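Long-range contact in beta-Lactamase/D-Alanine Carboxypeptidase (Pseudomonas syringae pv. tomato, PDB 5EVI), which probably hydrolyses the amide bond of beta-lactam antibiotics to give substituted beta-amino acids, as a class C beta-lactamase: residues A[188-193]-A[229-234]. Residues are numbered along the deposited sequence; the frame is centred on the assembly and turned at random.
Sequences LNSTYV and KSSSRD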
ATOM      1  N   LEU A 188     -11.270  11.374   0.980  1.00 17.98           N
ATOM      2  CA  LEU A 188      -9.894  11.694   1.313  1.00 18.57           C
ATOM      3  C   LEU A 188      -9.518  13.028   0.703  1.00 19.72           C
ATOM      4  O   LEU A 188      -9.128  13.089  -0.481  1.00 20.83           O
ATOM      5  CB  LEU A 188      -8.956  10.584   0.848  1.00 18.19           C
ATOM      6  CG  LEU A 188      -9.311   9.186   1.360  1.00 17.77           C
ATOM      7  CD1 LEU A 188      -8.382   8.135   0.790  1.00 17.87           C
ATOM      8  CD2 LEU A 188      -9.297   9.162   2.877  1.00 17.63           C
ATOM      9  N   ASN A 189      -9.604  14.072   1.536  1.00 20.19           N
ATOM     10  CA  ASN A 189      -9.427  15.466   1.127  1.00 21.12           C
ATOM     11  C   ASN A 189      -7.991  16.000   1.249  1.00 20.22           C
ATOM     12  O   ASN A 189      -7.732  17.136   0.823  1.00 20.75           O
ATOM     13  CB  ASN A 189     -10.368  16.397   1.928  1.00 21.69           C
ATOM     14  CG  ASN A 189     -11.812  15.910   1.956  1.00 22.67           C
ATOM     15  OD1 ASN A 189     -12.351  15.606   3.022  1.00 24.51           O
ATOM     16  ND2 ASN A 189     -12.435  15.796   0.781  1.00 23.33           N
ATOM     17  N   SER A 190      -7.075  15.211   1.822  1.00 19.31           N
ATOM     18  CA  SER A 190      -5.655  15.595   1.994  1.00 18.55           C
ATOM     19  C   SER A 190      -4.747  14.419   1.617  1.00 18.06           C
ATOM     20  O   SER A 190      -3.815  14.078   2.349  1.00 18.54           O
ATOM     21  CB  SER A 190      -5.383  16.004   3.450  1.00 18.71           C
ATOM     22  OG  SER A 190      -4.014  16.359   3.645  1.00 19.14           O
ATOM     23  N   THR A 191      -5.060  13.774   0.490  1.00 16.87           N
ATOM     24  CA  THR A 191      -4.307  12.620  -0.003  1.00 16.56           C
ATOM     25  C   THR A 191      -3.999  12.921  -1.476  1.00 16.47           C
ATOM     26  O   THR A 191      -4.892  13.345  -2.209  1.00 16.45           O
ATOM     27  CB  THR A 191      -5.126  11.334   0.172  1.00 16.01           C
ATOM     28  OG1 THR A 191      -5.367  11.118   1.563  1.00 15.49           O
ATOM     29  CG2 THR A 191      -4.410  10.097  -0.406  1.00 15.91           C
ATOM     30  N   TYR A 192      -2.740  12.729  -1.885  1.00 17.22           N
ATOM     31  CA  TYR A 192      -2.205  13.295  -3.136  1.00 17.64           C
ATOM     32  C   TYR A 192      -1.179  12.381  -3.778  1.00 18.07           C
ATOM     33  O   TYR A 192      -0.383  11.776  -3.080  1.00 18.13           O
ATOM     34  CB  TYR A 192      -1.472  14.604  -2.831  1.00 17.97           C
ATOM     35  CG  TYR A 192      -2.344  15.622  -2.191  1.00 18.23           C
ATOM     36  CD1 TYR A 192      -3.403  16.177  -2.909  1.00 18.90           C
ATOM     37  CD2 TYR A 192      -2.159  16.010  -0.864  1.00 18.47           C
ATOM     38  CE1 TYR A 192      -4.239  17.102  -2.354  1.00 18.93           C
ATOM     39  CE2 TYR A 192      -3.006  16.953  -0.281  1.00 18.99           C
ATOM     40  CZ  TYR A 192      -4.041  17.494  -1.045  1.00 19.14           C
ATOM     41  OH  TYR A 192      -4.905  18.403  -0.507  1.00 20.49           O
ATOM     42  N   VAL A 193      -1.178  12.304  -5.102  1.00 19.00           N
ATOM     43  CA  VAL A 193       0.043  11.935  -5.811  1.00 20.15           C
ATOM     44  C   VAL A 193       0.867  13.231  -5.951  1.00 22.12           C
ATOM     45  O   VAL A 193       2.031  13.278  -5.512  1.00 23.18           O
ATOM     46  CB  VAL A 193      -0.240  11.186  -7.133  1.00 20.22           C
ATOM     47  CG1 VAL A 193       1.022  11.068  -8.005  1.00 20.36           C
ATOM     48  CG2 VAL A 193      -0.764   9.792  -6.816  1.00 20.28           C
ATOM     49  N   LYS A 229       1.095  10.634  -1.119  1.00 13.82           N
ATOM     50  CA  LYS A 229       1.402  11.336   0.102  1.00 13.67           C
ATOM     51  C   LYS A 229       0.067  11.559   0.818  1.00 13.26           C
ATOM     52  O   LYS A 229      -0.943  11.921   0.189  1.00 12.95           O
ATOM     53  CB  LYS A 229       2.104  12.673  -0.199  1.00 13.94           C
ATOM     54  CG  LYS A 229       3.465  12.574  -0.933  1.00 14.52           C
ATOM     55  CD  LYS A 229       3.354  12.777  -2.447  1.00 14.88           C
ATOM     56  CE  LYS A 229       4.605  12.380  -3.193  1.00 15.18           C
ATOM     57  NZ  LYS A 229       4.358  12.408  -4.645  1.00 15.62           N
ATOM     58  N   SER A 230       0.061  11.322   2.129  1.00 12.69           N
ATOM     59  CA  SER A 230      -1.131  11.452   2.909  1.00 12.70           C
ATOM     60  C   SER A 230      -0.859  11.772   4.374  1.00 12.37           C
ATOM     61  O   SER A 230       0.255  11.605   4.882  1.00 12.26           O
ATOM     62  CB  SER A 230      -1.942  10.161   2.836  1.00 12.57           C
ATOM     63  OG  SER A 230      -3.296  10.443   3.138  1.00 12.79           O
ATOM     64  N   SER A 231      -1.919  12.221   5.029  1.00 12.46           N
ATOM     65  CA  SER A 231      -1.923  12.472   6.471  1.00 12.35           C
ATOM     66  C   SER A 231      -2.407  11.226   7.207  1.00 12.37           C
ATOM     67  O   SER A 231      -3.096  10.369   6.615  1.00 11.87           O
ATOM     68  CB  SER A 231      -2.805  13.690   6.772  1.00 12.43           C
ATOM     69  OG  SER A 231      -4.191  13.385   6.645  1.00 12.54           O
ATOM     70  N   SER A 232      -2.074  11.115   8.484  1.00 12.66           N
ATOM     71  CA  SER A 232      -2.640  10.074   9.334  1.00 13.19           C
ATOM     72  C   SER A 232      -4.182  10.227   9.469  1.00 13.70           C
ATOM     73  O   SER A 232      -4.904   9.213   9.533  1.00 14.12           O
ATOM     74  CB  SER A 232      -1.964  10.049  10.709  1.00 13.10           C
ATOM     75  OG  SER A 232      -2.418  11.103  11.525  1.00 13.28           O
ATOM     76  N   ARG A 233      -4.704  11.455   9.462  1.00 14.23           N
ATOM     77  CA  ARG A 233      -6.173  11.656   9.517  1.00 14.81           C
ATOM     78  C   ARG A 233      -6.904  11.052   8.285  1.00 14.85           C
ATOM     79  O   ARG A 233      -7.959  10.390   8.423  1.00 15.11           O
ATOM     80  CB  ARG A 233      -6.540  13.144   9.735  1.00 15.21           C
ATOM     81  CG  ARG A 233      -7.980  13.366  10.153  1.00 15.76           C
ATOM     82  CD  ARG A 233      -8.345  14.834  10.139  1.00 16.27           C
ATOM     83  NE  ARG A 233      -7.461  15.685  10.954  1.00 17.14           N
ATOM     84  CZ  ARG A 233      -7.548  15.866  12.272  1.00 18.05           C
ATOM     85  NH1 ARG A 233      -8.411  15.178  13.034  1.00 18.50           N
ATOM     86  NH2 ARG A 233      -6.710  16.704  12.848  1.00 18.44           N
ATOM     87  N   ASP A 234      -6.352  11.238   7.096  1.00 14.59           N
ATOM     88  CA  ASP A 234      -6.918  10.563   5.905  1.00 14.89           C
ATOM     89  C   ASP A 234      -6.721   9.079   5.855  1.00 14.09           C
ATOM     90  O   ASP A 234      -7.629   8.354   5.476  1.00 13.98           O
ATOM     91  CB  ASP A 234      -6.366  11.145   4.619  1.00 15.32           C
ATOM     92  CG  ASP A 234      -7.210  12.271   4.108  1.00 16.04           C
ATOM     93  OD1 ASP A 234      -8.047  12.803   4.882  1.00 16.85           O
ATOM     94  OD2 ASP A 234      -7.053  12.615   2.915  1.00 17.17           O
TER
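Asp234, in the first turn of helix 232-243, reaches across to the chain that leads from Leu188 into strand 191-192, while the two short strands 191-192 and 229-230 pair antiparallel. Strand 191-192 is the outer strand of the small three-stranded antiparallel sheet of this class C beta-lactamase, next to the central strand 229-230, whose other flank is strand 64-65. One carboxylate oxygen, Asp234 OD2, takes two bonds. The amide Ser190 N meets Asp234 OD2 at 2.8 Å from the syn side, 30° out of the carboxylate plane, whereas Thr191 OG1, 2.6 Å from Asp234 OD2, donates to its anti lone pair. An aspartate suits this place because its short side chain can receive a backbone amide and a hydroxyl together, giving two donors at the entry to strand 191-192 a common acceptor. Thr191 turns OG1 anti to its own carbonyl carbon (chi1 -62°), which directs the hydroxyl to Asp234 and puts Thr191 OG1 2.7 Å from Ser230 OG. Around the carboxylate, Leu188 packs its CB 3.5 Å from Asp234 OD2, a nonpolar flank continued by Phe183 of helix 174-186. Ser231 is the N-cap: Ser231 OG accepts a hydrogen bond from Asp234 N at 3.1 Å, tying the same residue to the helix start. At the opposite end, Tyr192 and Lys229 form a hydrogen-bonded pair, with Lys229 N to Tyr192 O nearly straight (174°). Lysine suits this end because its long chain, bent at chi2, reaches past the end of the neighbouring strand; its ammonium also bonds Gly227 O. Lys229 NZ lies in the carbonyl plane of Val193, 2.6 Å from Val193 O.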